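Local coordinates for pmbA-related protein (Thermotoga maritima, PDB 1VL4) that has no established function but may act as a metallopeptidase, as a member of the peptidase U62 family, at residues F23-K28 and N83-F88; G30-I35 and K66-G71; P278-K283 and F308-G313; L346-G351 and V420-D425. All blocks are in the same frame, centred on the assembly; numbering follows the deposited sequence.

From the N terminus, the helix of F23-K28 leads into the strand of G30-I35. That strand and the one ending in K66-G71 form a long hairpin, whose open end is contact 2. At N83-F88 contact 1 closes a larger loop with contact 2 nested inside it; the two touch, laying a helix pair against the sheet. Contacts 3 and 4 follow in series in the C-terminal part of the chain; the centres of contacts 2 and 3 are about 39 Å apart. Contact 3 closes the loop from 283 to 308, joining two strands of a mixed sheet. Contact 4 closes the longer one from 351 to 420 and ties the neighbouring strand to a second mixed sheet.

Contact 1. Residues F23-K28 and N83-F88; sequences FALAKK and NPEKCF
L25 carries the contact, touching the second segment through several atoms at once. Its CB sits squarely over one face of the F88 ring, 3.8 Å from the centroid and only 5° off the ring normal, a CH-pi contact with almost no offset. Further out the branches diverge: L25 CD1 lies 3.7 Å from E85 CA and also touches the F88 CB methylene, while L25 CD2 meets the carboxylate of E85, 3.4 Å from OE2. The glutamate chain runs extended and crosses the leucine at about a right angle. The backbone of the same residue takes part as well, L25 O standing 3.7 Å from F88 CZ.

Here two helices, 15-29 and 84-93, pack at an inclined crossing, their local axes 10.4 Å apart at closest approach and crossing at -48°. F88 lies between them; with CG anti to the backbone N (chi1 173°) its ring points to the first helix, sliding past L25 in the opposite direction.

A26 comes next and meets the far end of that ring: A26 N approaches F88 CE2 obliquely at 3.8 Å, and A26 CB lies 4.4 Å from the same ring atom. Below the pair runs the sheet, where V33 receives A26 and V67 receives F88; L22 and N29 of the first helix also touch the F88 side chain.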
loop_
_atom_site.group_PDB
_atom_site.type_symbol
_atom_site.label_atom_id
_atom_site.label_comp_id
_atom_site.label_asym_id
_atom_site.label_seq_id
_atom_site.Cartn_x
_atom_site.Cartn_y
_atom_site.Cartn_z
ATOM N N PHE A 23 21.456 -0.684 -26.995
ATOM C CA PHE A 23 22.366 -1.792 -27.308
ATOM C C PHE A 23 23.693 -1.333 -27.924
ATOM O O PHE A 23 24.755 -1.858 -27.616
ATOM C CB PHE A 23 21.699 -2.791 -28.249
ATOM C CG PHE A 23 20.676 -3.680 -27.606
ATOM C CD1 PHE A 23 20.028 -3.347 -26.397
ATOM C CD2 PHE A 23 20.347 -4.875 -28.214
ATOM C CE1 PHE A 23 19.065 -4.215 -25.857
ATOM C CE2 PHE A 23 19.413 -5.722 -27.690
ATOM C CZ PHE A 23 18.768 -5.413 -26.521
ATOM N N ALA A 24 23.643 -0.338 -28.794
ATOM C CA ALA A 24 24.865 0.222 -29.369
ATOM C C ALA A 24 25.749 0.876 -28.272
ATOM O O ALA A 24 26.968 0.650 -28.194
ATOM C CB ALA A 24 24.483 1.246 -30.441
ATOM N N LEU A 25 25.121 1.647 -27.383
ATOM C CA LEU A 25 25.832 2.213 -26.234
ATOM C C LEU A 25 26.478 1.158 -25.375
ATOM O O LEU A 25 27.612 1.334 -24.947
ATOM C CB LEU A 25 24.915 3.075 -25.370
ATOM C CG LEU A 25 24.682 4.488 -25.895
ATOM C CD1 LEU A 25 23.378 5.019 -25.356
ATOM C CD2 LEU A 25 25.839 5.378 -25.513
ATOM N N ALA A 26 25.775 0.063 -25.134
ATOM C CA ALA A 26 26.301 -1.030 -24.307
ATOM C C ALA A 26 27.598 -1.579 -24.864
ATOM O O ALA A 26 28.646 -1.670 -24.165
ATOM C CB ALA A 26 25.263 -2.162 -24.178
ATOM N N LYS A 27 27.531 -1.961 -26.134
ATOM C CA LYS A 27 28.705 -2.485 -26.831
ATOM C C LYS A 27 29.861 -1.504 -26.766
ATOM O O LYS A 27 30.976 -1.897 -26.450
ATOM C CB LYS A 27 28.371 -2.774 -28.293
ATOM C CG LYS A 27 27.541 -4.055 -28.537
ATOM C CD LYS A 27 27.481 -4.264 -30.065
ATOM C CE LYS A 27 26.207 -4.941 -30.531
ATOM N NZ LYS A 27 25.891 -4.513 -31.935
ATOM N N LYS A 28 29.572 -0.227 -27.005
ATOM C CA LYS A 28 30.598 0.820 -26.944
ATOM C C LYS A 28 31.253 0.882 -25.575
ATOM O O LYS A 28 32.411 1.136 -25.493
ATOM C CB LYS A 28 30.020 2.195 -27.295
ATOM C CG LYS A 28 31.066 3.311 -27.380
ATOM N N ASN A 83 15.619 10.073 -24.817
ATOM C CA ASN A 83 16.997 10.297 -24.411
ATOM C C ASN A 83 17.610 8.982 -23.942
ATOM O O ASN A 83 17.905 8.826 -22.760
ATOM C CB ASN A 83 17.101 11.348 -23.268
ATOM C CG ASN A 83 16.654 12.775 -23.686
ATOM O OD1 ASN A 83 17.477 13.629 -23.995
ATOM N ND2 ASN A 83 15.370 13.032 -23.624
ATOM N N PRO A 84 17.810 8.037 -24.867
ATOM C CA PRO A 84 18.432 6.783 -24.431
ATOM C C PRO A 84 19.839 6.969 -23.867
ATOM O O PRO A 84 20.238 6.223 -22.972
ATOM C CB PRO A 84 18.451 5.932 -25.713
ATOM C CG PRO A 84 18.404 6.972 -26.853
ATOM C CD PRO A 84 17.518 8.041 -26.318
ATOM N N GLU A 85 20.603 7.920 -24.375
ATOM C CA GLU A 85 21.957 8.048 -23.883
ATOM C C GLU A 85 21.978 8.582 -22.447
ATOM O O GLU A 85 22.771 8.115 -21.640
ATOM C CB GLU A 85 22.852 8.873 -24.783
ATOM C CG GLU A 85 24.236 9.036 -24.149
ATOM C CD GLU A 85 25.277 9.587 -25.093
ATOM O OE1 GLU A 85 25.234 10.807 -25.400
ATOM O OE2 GLU A 85 26.159 8.796 -25.498
ATOM N N LYS A 86 21.098 9.528 -22.124
ATOM C CA LYS A 86 20.934 9.983 -20.736
ATOM C C LYS A 86 20.472 8.862 -19.830
ATOM O O LYS A 86 21.021 8.678 -18.750
ATOM C CB LYS A 86 19.983 11.199 -20.646
ATOM C CG LYS A 86 20.599 12.387 -21.331
ATOM C CD LYS A 86 19.741 13.661 -21.375
ATOM C CE LYS A 86 20.495 14.746 -22.170
ATOM N NZ LYS A 86 20.370 16.096 -21.570
ATOM N N CYS A 87 19.468 8.108 -20.265
ATOM C CA CYS A 87 19.022 6.917 -19.541
ATOM C C CYS A 87 20.143 5.891 -19.275
ATOM O O CYS A 87 20.280 5.381 -18.160
ATOM C CB CYS A 87 17.955 6.220 -20.330
ATOM S SG CYS A 87 16.393 7.113 -20.328
ATOM N N PHE A 88 20.922 5.593 -20.315
ATOM C CA PHE A 88 22.019 4.680 -20.207
ATOM C C PHE A 88 23.064 5.211 -19.235
ATOM O O PHE A 88 23.518 4.491 -18.342
ATOM C CB PHE A 88 22.606 4.401 -21.606
ATOM C CG PHE A 88 23.864 3.590 -21.587
ATOM C CD1 PHE A 88 25.090 4.221 -21.472
ATOM C CD2 PHE A 88 23.818 2.189 -21.676
ATOM C CE1 PHE A 88 26.286 3.503 -21.461
ATOM C CE2 PHE A 88 25.005 1.460 -21.659
ATOM C CZ PHE A 88 26.243 2.127 -21.550
#

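Contact 2. Residues G30-I35 and K66-G71; sequences GVEVQI and KVLKDG
V31 and K69 meet obliquely at the open end of the hairpin, the V31 CG1 methyl lying 3.7 Å from K69 CD and equally close to K69 CB. The lysine contributes its aliphatic portion here: its chain is extended, with CG anti to the backbone N (chi1 -165°). Next along the strands, E32 and L68 stand on one face, E32 CB lying 4.2 Å from L68 CB, while V33 and V67 turn to the other.

Backbone pairing sets these orientations. E32 with L68 and Q34 with K66 are antiparallel hydrogen-bonded pairs; V33 with V67, between them, is the non-hydrogen-bonded kind. L68 N donates to E32 O at 2.9 Å, and K66 N to Q34 O at 2.8 Å. At this last pair the bond is almost straight, 174° at the hydrogen.

G30, with positive phi, closes helix 15-29 in a Schellman motif and releases the chain into the strand. F88 of helix 84-93 rests on V31, A91 and L92 of the same helix meet V67, F23 packs on V33, and F106 touches E32, Q34 and L68 on the other face. Strands 148-167 and 72-78 flank the hairpin in the antiparallel sheet.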
loop_
_atom_site.group_PDB
_atom_site.type_symbol
_atom_site.label_atom_id
_atom_site.label_comp_id
_atom_site.label_asym_id
_atom_site.label_seq_id
_atom_site.Cartn_x
_atom_site.Cartn_y
_atom_site.Cartn_z
ATOM N N GLY A 30 31.470 -1.645 -23.128
ATOM C CA GLY A 30 31.881 -2.916 -22.531
ATOM C C GLY A 30 30.956 -3.387 -21.404
ATOM O O GLY A 30 31.405 -3.989 -20.435
ATOM N N VAL A 31 29.665 -3.116 -21.526
ATOM C CA VAL A 31 28.666 -3.647 -20.601
ATOM C C VAL A 31 27.561 -4.379 -21.345
ATOM O O VAL A 31 27.461 -4.278 -22.578
ATOM C CB VAL A 31 28.076 -2.493 -19.735
ATOM C CG1 VAL A 31 29.190 -1.748 -19.031
ATOM C CG2 VAL A 31 27.230 -1.525 -20.562
ATOM N N GLU A 32 26.741 -5.142 -20.614
ATOM C CA GLU A 32 25.540 -5.691 -21.180
ATOM C C GLU A 32 24.415 -4.742 -20.761
ATOM O O GLU A 32 24.563 -4.000 -19.784
ATOM C CB GLU A 32 25.219 -7.109 -20.675
ATOM C CG GLU A 32 26.385 -8.077 -20.718
ATOM C CD GLU A 32 26.829 -8.400 -22.127
ATOM O OE1 GLU A 32 26.092 -8.084 -23.087
ATOM O OE2 GLU A 32 27.932 -8.963 -22.270
ATOM N N VAL A 33 23.336 -4.724 -21.532
ATOM C CA VAL A 33 22.120 -4.005 -21.141
ATOM C C VAL A 33 20.896 -4.878 -21.340
ATOM O O VAL A 33 20.836 -5.749 -22.247
ATOM C CB VAL A 33 21.985 -2.613 -21.852
ATOM C CG1 VAL A 33 21.701 -2.786 -23.355
ATOM C CG2 VAL A 33 20.945 -1.771 -21.204
ATOM N N GLN A 34 19.940 -4.685 -20.425
ATOM C CA GLN A 34 18.643 -5.319 -20.467
ATOM C C GLN A 34 17.554 -4.274 -20.299
ATOM O O GLN A 34 17.655 -3.375 -19.461
ATOM C CB GLN A 34 18.521 -6.398 -19.409
ATOM C CG GLN A 34 17.187 -7.083 -19.363
ATOM C CD GLN A 34 17.251 -8.343 -18.487
ATOM O OE1 GLN A 34 17.686 -9.409 -18.919
ATOM N NE2 GLN A 34 16.901 -8.184 -17.221
ATOM N N ILE A 35 16.537 -4.387 -21.142
ATOM C CA ILE A 35 15.433 -3.464 -21.181
ATOM C C ILE A 35 14.136 -4.239 -20.967
ATOM O O ILE A 35 13.841 -5.215 -21.669
ATOM C CB ILE A 35 15.353 -2.699 -22.511
ATOM C CG1 ILE A 35 16.692 -2.099 -22.873
ATOM C CG2 ILE A 35 14.260 -1.611 -22.396
ATOM C CD1 ILE A 35 16.780 -1.737 -24.342
ATOM N N LYS A 66 18.582 -1.757 -17.359
ATOM C CA LYS A 66 19.562 -2.302 -16.428
ATOM C C LYS A 66 20.873 -2.644 -17.157
ATOM O O LYS A 66 20.853 -3.383 -18.162
ATOM C CB LYS A 66 18.994 -3.531 -15.756
ATOM C CG LYS A 66 19.861 -4.159 -14.671
ATOM C CD LYS A 66 19.123 -5.315 -14.039
ATOM C CE LYS A 66 18.263 -4.899 -12.841
ATOM N NZ LYS A 66 17.648 -6.085 -12.152
ATOM N N VAL A 67 21.978 -2.114 -16.652
ATOM C CA VAL A 67 23.307 -2.346 -17.246
ATOM C C VAL A 67 24.129 -3.246 -16.312
ATOM O O VAL A 67 24.133 -3.021 -15.088
ATOM C CB VAL A 67 24.031 -1.049 -17.478
ATOM C CG1 VAL A 67 25.458 -1.296 -17.908
ATOM C CG2 VAL A 67 23.281 -0.204 -18.525
ATOM N N LEU A 68 24.828 -4.230 -16.908
ATOM C CA LEU A 68 25.558 -5.294 -16.178
ATOM C C LEU A 68 27.027 -5.175 -16.540
ATOM O O LEU A 68 27.372 -5.167 -17.701
ATOM C CB LEU A 68 25.008 -6.638 -16.534
ATOM C CG LEU A 68 25.680 -7.891 -15.971
ATOM C CD1 LEU A 68 25.505 -7.985 -14.472
ATOM C CD2 LEU A 68 25.053 -9.103 -16.658
ATOM N N LYS A 69 27.872 -4.957 -15.543
ATOM C CA LYS A 69 29.319 -4.913 -15.734
ATOM C C LYS A 69 30.009 -5.630 -14.580
ATOM O O LYS A 69 29.856 -5.235 -13.444
ATOM C CB LYS A 69 29.819 -3.488 -15.804
ATOM C CG LYS A 69 31.239 -3.339 -16.351
ATOM C CD LYS A 69 31.657 -1.885 -16.301
ATOM C CE LYS A 69 33.050 -1.605 -16.856
ATOM N NZ LYS A 69 33.450 -0.205 -16.520
ATOM N N ASP A 70 30.736 -6.704 -14.890
ATOM C CA ASP A 70 31.541 -7.461 -13.925
ATOM C C ASP A 70 30.656 -7.953 -12.816
ATOM O O ASP A 70 31.025 -7.867 -11.650
ATOM C CB ASP A 70 32.691 -6.632 -13.333
ATOM C CG ASP A 70 33.739 -6.236 -14.364
ATOM O OD1 ASP A 70 34.013 -7.057 -15.268
ATOM O OD2 ASP A 70 34.286 -5.105 -14.258
ATOM N N GLY A 71 29.464 -8.395 -13.191
ATOM C CA GLY A 71 28.519 -8.955 -12.259
ATOM C C GLY A 71 27.767 -7.959 -11.391
ATOM O O GLY A 71 26.977 -8.383 -10.584
#

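Contact 3. Residues P278-K283 and F308-G313; sequences PAVSIK and FVLENG
I282 and L310 pair as antiparallel neighbours, but the register slips by one residue beyond them: V309 and L310 both face I282 in a classic beta bulge. A single carbonyl binds the two, I282 O accepting from V309 N at 2.7 Å and from L310 N at 3.0 Å, both donors in its carbonyl plane. In return I282 N donates to L310 O. Farther back, G313 N makes a weak bond to V280 O.

On one face the I282 and L310 side chains lie side by side, CD1 of the isoleucine 3.6 Å from CD2 of the leucine. On the other, K283 bends at chi3 (85°) and lays its chain across the F308 ring, with CE 3.8 Å from the centroid. K283 NZ, which also forms a salt bridge to E306, makes an off-centre cation-pi contact with that ring, whose opposite face carries E311 CG.

S281 OG accepts from N312 N at 2.9 Å, in a nearly straight bond of 170°. A water donates to P278 O and N312 OD1 and accepts, at 3.3 Å, from S281 OG.

Chemically, the serine hydroxyl and its water take over where regular strand pairing stops, and the lysine's charge is probably countered by the E306 carboxylate, with the ring adding a weaker attraction.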
loop_
_atom_site.group_PDB
_atom_site.type_symbol
_atom_site.label_atom_id
_atom_site.label_comp_id
_atom_site.label_asym_id
_atom_site.label_seq_id
_atom_site.Cartn_x
_atom_site.Cartn_y
_atom_site.Cartn_z
ATOM N N PRO A 278 0.433 -37.023 2.995
ATOM C CA PRO A 278 0.479 -37.678 1.702
ATOM C C PRO A 278 -0.609 -37.290 0.721
ATOM O O PRO A 278 -0.356 -37.329 -0.506
ATOM C CB PRO A 278 0.359 -39.142 2.042
ATOM C CG PRO A 278 1.100 -39.254 3.343
ATOM C CD PRO A 278 0.703 -37.962 4.088
ATOM N N ALA A 279 -1.785 -36.911 1.250
ATOM C CA ALA A 279 -2.893 -36.405 0.429
ATOM C C ALA A 279 -2.624 -35.066 -0.267
ATOM O O ALA A 279 -3.367 -34.696 -1.160
ATOM C CB ALA A 279 -4.163 -36.301 1.251
ATOM N N VAL A 280 -1.563 -34.352 0.102
ATOM C CA VAL A 280 -1.399 -32.976 -0.301
ATOM C C VAL A 280 -0.290 -32.875 -1.343
ATOM O O VAL A 280 0.842 -33.224 -1.040
ATOM C CB VAL A 280 -1.046 -32.095 0.884
ATOM C CG1 VAL A 280 -0.591 -30.647 0.419
ATOM C CG2 VAL A 280 -2.213 -32.017 1.826
ATOM N N SER A 281 -0.647 -32.437 -2.563
ATOM C CA SER A 281 0.332 -32.067 -3.583
ATOM C C SER A 281 0.050 -30.633 -3.986
ATOM O O SER A 281 -1.107 -30.274 -4.216
ATOM C CB SER A 281 0.263 -32.982 -4.819
ATOM O OG SER A 281 0.651 -34.331 -4.531
ATOM N N ILE A 282 1.121 -29.837 -4.098
ATOM C CA ILE A 282 1.025 -28.470 -4.478
ATOM C C ILE A 282 2.032 -28.254 -5.615
ATOM O O ILE A 282 3.251 -28.583 -5.473
ATOM C CB ILE A 282 1.357 -27.520 -3.301
ATOM C CG1 ILE A 282 0.370 -27.764 -2.144
ATOM C CG2 ILE A 282 1.272 -26.086 -3.730
ATOM C CD1 ILE A 282 0.700 -26.970 -0.866
ATOM N N LYS A 283 1.510 -27.693 -6.709
ATOM C CA LYS A 283 2.265 -27.434 -7.922
ATOM C C LYS A 283 2.357 -25.938 -8.184
ATOM O O LYS A 283 1.500 -25.120 -7.790
ATOM C CB LYS A 283 1.578 -28.109 -9.130
ATOM C CG LYS A 283 1.469 -29.630 -9.084
ATOM C CD LYS A 283 1.234 -30.217 -10.483
ATOM C CE LYS A 283 2.493 -30.454 -11.289
ATOM N NZ LYS A 283 2.102 -30.987 -12.642
ATOM N N PHE A 308 6.075 -29.915 -9.198
ATOM C CA PHE A 308 5.639 -30.055 -7.807
ATOM C C PHE A 308 6.542 -29.289 -6.832
ATOM O O PHE A 308 7.781 -29.384 -6.855
ATOM C CB PHE A 308 5.565 -31.515 -7.389
ATOM C CG PHE A 308 4.497 -32.289 -8.107
ATOM C CD1 PHE A 308 3.193 -32.303 -7.635
ATOM C CD2 PHE A 308 4.821 -33.034 -9.235
ATOM C CE1 PHE A 308 2.249 -32.995 -8.273
ATOM C CE2 PHE A 308 3.857 -33.770 -9.886
ATOM C CZ PHE A 308 2.562 -33.739 -9.410
ATOM N N VAL A 309 5.896 -28.528 -5.969
ATOM C CA VAL A 309 6.547 -28.049 -4.772
ATOM C C VAL A 309 6.405 -29.112 -3.655
ATOM O O VAL A 309 7.391 -29.500 -3.040
ATOM C CB VAL A 309 6.012 -26.670 -4.347
ATOM C CG1 VAL A 309 6.796 -26.162 -3.114
ATOM C CG2 VAL A 309 6.181 -25.685 -5.501
ATOM N N LEU A 310 5.181 -29.587 -3.447
ATOM C CA LEU A 310 4.918 -30.748 -2.630
ATOM C C LEU A 310 4.338 -31.815 -3.501
ATOM O O LEU A 310 3.385 -31.585 -4.249
ATOM C CB LEU A 310 3.917 -30.396 -1.525
ATOM C CG LEU A 310 4.360 -30.005 -0.120
ATOM C CD1 LEU A 310 5.753 -29.449 -0.021
ATOM C CD2 LEU A 310 3.312 -29.030 0.482
ATOM N N GLU A 311 4.931 -32.980 -3.456
ATOM C CA GLU A 311 4.426 -34.088 -4.194
ATOM C C GLU A 311 4.138 -35.170 -3.164
ATOM O O GLU A 311 5.066 -35.716 -2.553
ATOM C CB GLU A 311 5.424 -34.559 -5.234
ATOM C CG GLU A 311 4.800 -35.668 -6.129
ATOM C CD GLU A 311 5.664 -36.071 -7.310
ATOM O OE1 GLU A 311 6.792 -35.544 -7.439
ATOM O OE2 GLU A 311 5.200 -36.920 -8.116
ATOM N N ASN A 312 2.848 -35.466 -2.985
ATOM C CA ASN A 312 2.386 -36.377 -1.931
ATOM C C ASN A 312 3.024 -36.003 -0.590
ATOM O O ASN A 312 3.472 -36.841 0.132
ATOM C CB ASN A 312 2.662 -37.840 -2.279
ATOM C CG ASN A 312 2.128 -38.226 -3.672
ATOM O OD1 ASN A 312 1.046 -37.813 -4.060
ATOM N ND2 ASN A 312 2.891 -39.023 -4.409
ATOM N N GLY A 313 3.031 -34.710 -0.308
ATOM C CA GLY A 313 3.422 -34.176 0.959
ATOM C C GLY A 313 4.920 -34.005 1.095
ATOM O O GLY A 313 5.360 -33.431 2.076
HETATM O O HOH W 1 -1.176 -36.583 -2.975
#

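Contact 4. Residues L346-G351 and V420-D425; sequences LMLMPG and VLVGND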
loop_
_atom_site.group_PDB
_atom_site.type_symbol
_atom_site.label_atom_id
_atom_site.label_comp_id
_atom_site.label_asym_id
_atom_site.label_seq_id
_atom_site.Cartn_x
_atom_site.Cartn_y
_atom_site.Cartn_z
ATOM N N LEU A 346 -0.108 -21.018 -7.831
ATOM C CA LEU A 346 0.209 -22.022 -6.828
ATOM C C LEU A 346 -1.062 -22.824 -6.556
ATOM O O LEU A 346 -1.956 -22.313 -5.910
ATOM C CB LEU A 346 0.712 -21.387 -5.536
ATOM C CG LEU A 346 1.217 -22.395 -4.472
ATOM C CD1 LEU A 346 2.470 -23.075 -4.953
ATOM C CD2 LEU A 346 1.425 -21.728 -3.171
ATOM N N MET A 347 -1.062 -24.101 -6.966
ATOM C CA MET A 347 -2.240 -24.937 -6.961
ATOM C C MET A 347 -2.137 -26.129 -6.028
ATOM O O MET A 347 -1.275 -26.977 -6.196
ATOM C CB MET A 347 -2.531 -25.443 -8.373
ATOM C CG MET A 347 -3.762 -26.314 -8.467
ATOM S SD MET A 347 -4.253 -26.584 -10.143
ATOM C CE MET A 347 -5.704 -27.590 -9.949
ATOM N N LEU A 348 -3.105 -26.247 -5.136
ATOM C CA LEU A 348 -3.310 -27.490 -4.391
ATOM C C LEU A 348 -4.144 -28.415 -5.253
ATOM O O LEU A 348 -5.235 -28.052 -5.698
ATOM C CB LEU A 348 -4.024 -27.240 -3.049
ATOM C CG LEU A 348 -4.400 -28.546 -2.305
ATOM C CD1 LEU A 348 -3.169 -29.043 -1.683
ATOM C CD2 LEU A 348 -5.420 -28.336 -1.244
ATOM N N MET A 349 -3.616 -29.612 -5.494
ATOM C CA MET A 349 -4.187 -30.511 -6.421
ATOM C C MET A 349 -5.432 -31.155 -5.809
ATOM O O MET A 349 -5.368 -31.628 -4.679
ATOM C CB MET A 349 -3.155 -31.550 -6.810
ATOM C CG MET A 349 -1.898 -30.998 -7.502
ATOM S SD MET A 349 -2.167 -29.880 -8.919
ATOM C CE MET A 349 -2.782 -30.955 -10.110
ATOM N N PRO A 350 -6.560 -31.205 -6.559
ATOM C CA PRO A 350 -7.787 -31.772 -6.005
ATOM C C PRO A 350 -7.743 -33.275 -5.870
ATOM O O PRO A 350 -7.011 -33.938 -6.616
ATOM C CB PRO A 350 -8.873 -31.386 -7.046
ATOM C CG PRO A 350 -8.163 -31.361 -8.319
ATOM C CD PRO A 350 -6.769 -30.790 -7.955
ATOM N N GLY A 351 -8.537 -33.792 -4.939
ATOM C CA GLY A 351 -8.858 -35.190 -4.889
ATOM C C GLY A 351 -10.229 -35.381 -5.497
ATOM O O GLY A 351 -10.623 -34.614 -6.354
ATOM N N VAL A 420 -6.315 -34.391 5.645
ATOM C CA VAL A 420 -6.520 -35.811 5.423
ATOM C C VAL A 420 -7.347 -36.133 4.161
ATOM O O VAL A 420 -7.270 -37.236 3.650
ATOM C CB VAL A 420 -7.139 -36.503 6.705
ATOM C CG1 VAL A 420 -6.211 -36.321 7.891
ATOM C CG2 VAL A 420 -8.541 -35.980 7.039
ATOM N N LEU A 421 -8.131 -35.176 3.676
ATOM C CA LEU A 421 -8.904 -35.324 2.446
ATOM C C LEU A 421 -9.038 -34.015 1.716
ATOM O O LEU A 421 -9.260 -32.970 2.338
ATOM C CB LEU A 421 -10.317 -35.799 2.750
ATOM C CG LEU A 421 -10.627 -37.264 3.033
ATOM C CD1 LEU A 421 -12.103 -37.346 3.459
ATOM C CD2 LEU A 421 -10.318 -38.163 1.818
ATOM N N VAL A 422 -8.950 -34.098 0.383
ATOM C CA VAL A 422 -8.934 -32.949 -0.520
ATOM C C VAL A 422 -10.110 -33.077 -1.489
ATOM O O VAL A 422 -10.328 -34.123 -2.075
ATOM C CB VAL A 422 -7.590 -32.872 -1.280
ATOM C CG1 VAL A 422 -7.495 -31.651 -2.170
ATOM C CG2 VAL A 422 -6.403 -32.896 -0.264
ATOM N N GLY A 423 -10.818 -31.978 -1.673
ATOM C CA GLY A 423 -12.003 -31.912 -2.541
ATOM C C GLY A 423 -11.684 -31.727 -4.004
ATOM O O GLY A 423 -10.521 -31.596 -4.408
ATOM N N ASN A 424 -12.743 -31.629 -4.794
ATOM C CA ASN A 424 -12.614 -31.485 -6.225
ATOM C C ASN A 424 -13.252 -30.150 -6.657
ATOM O O ASN A 424 -13.470 -29.910 -7.829
ATOM C CB ASN A 424 -13.207 -32.721 -6.940
ATOM C CG ASN A 424 -14.720 -32.794 -6.807
ATOM O OD1 ASN A 424 -15.349 -31.885 -6.294
ATOM N ND2 ASN A 424 -15.302 -33.885 -7.264
ATOM N N ASP A 425 -13.549 -29.281 -5.694
ATOM C CA ASP A 425 -14.207 -27.998 -5.942
ATOM C C ASP A 425 -13.139 -26.927 -6.022
ATOM O O ASP A 425 -13.050 -26.055 -5.179
ATOM C CB ASP A 425 -15.253 -27.646 -4.863
ATOM C CG ASP A 425 -14.685 -27.673 -3.444
ATOM O OD1 ASP A 425 -13.696 -28.399 -3.223
ATOM O OD2 ASP A 425 -15.240 -26.986 -2.558
#
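Two mixed sheets of the C-terminal region meet where the loop leaving strand 345-348 passes the end of strand 419-422, with V422 as the central residue. Its CG1 is anti to the backbone N (chi1 -177°), a torsion that drives this one methyl into the incoming chain. There it meets L348 tip to tip, L348 CD2 lying 4.0 Å from V422 CG1. Beyond the leucine, V422 CG1 rests 3.3 Å from M349 O and 3.8 Å from P350 CA.

Past the proline, backbone meets backbone. G351 N donates to G423 O at 3.0 Å, but the bond is weak, with 131° at the hydrogen. G351 CA approaches V422 O to 3.3 Å, a close pass suited to a residue that carries no side chain. One residue earlier, P350 CB lies 3.1 Å from G423 O and 3.8 Å from N424 CA, while N424 CB sits 3.3 Å from G351 O.

Each side is tied into its own sheet. Strand 345-348 bonds to 282-285 and to I433, and L348 also packs on I282; strand 419-422 pairs with 437-444. With no beta bridge between the two segments, this is a junction of loop and strand end, joining separate sheets through one apolar side-chain pair, carbon-to-carbonyl van der Waals contacts and one weak backbone bond.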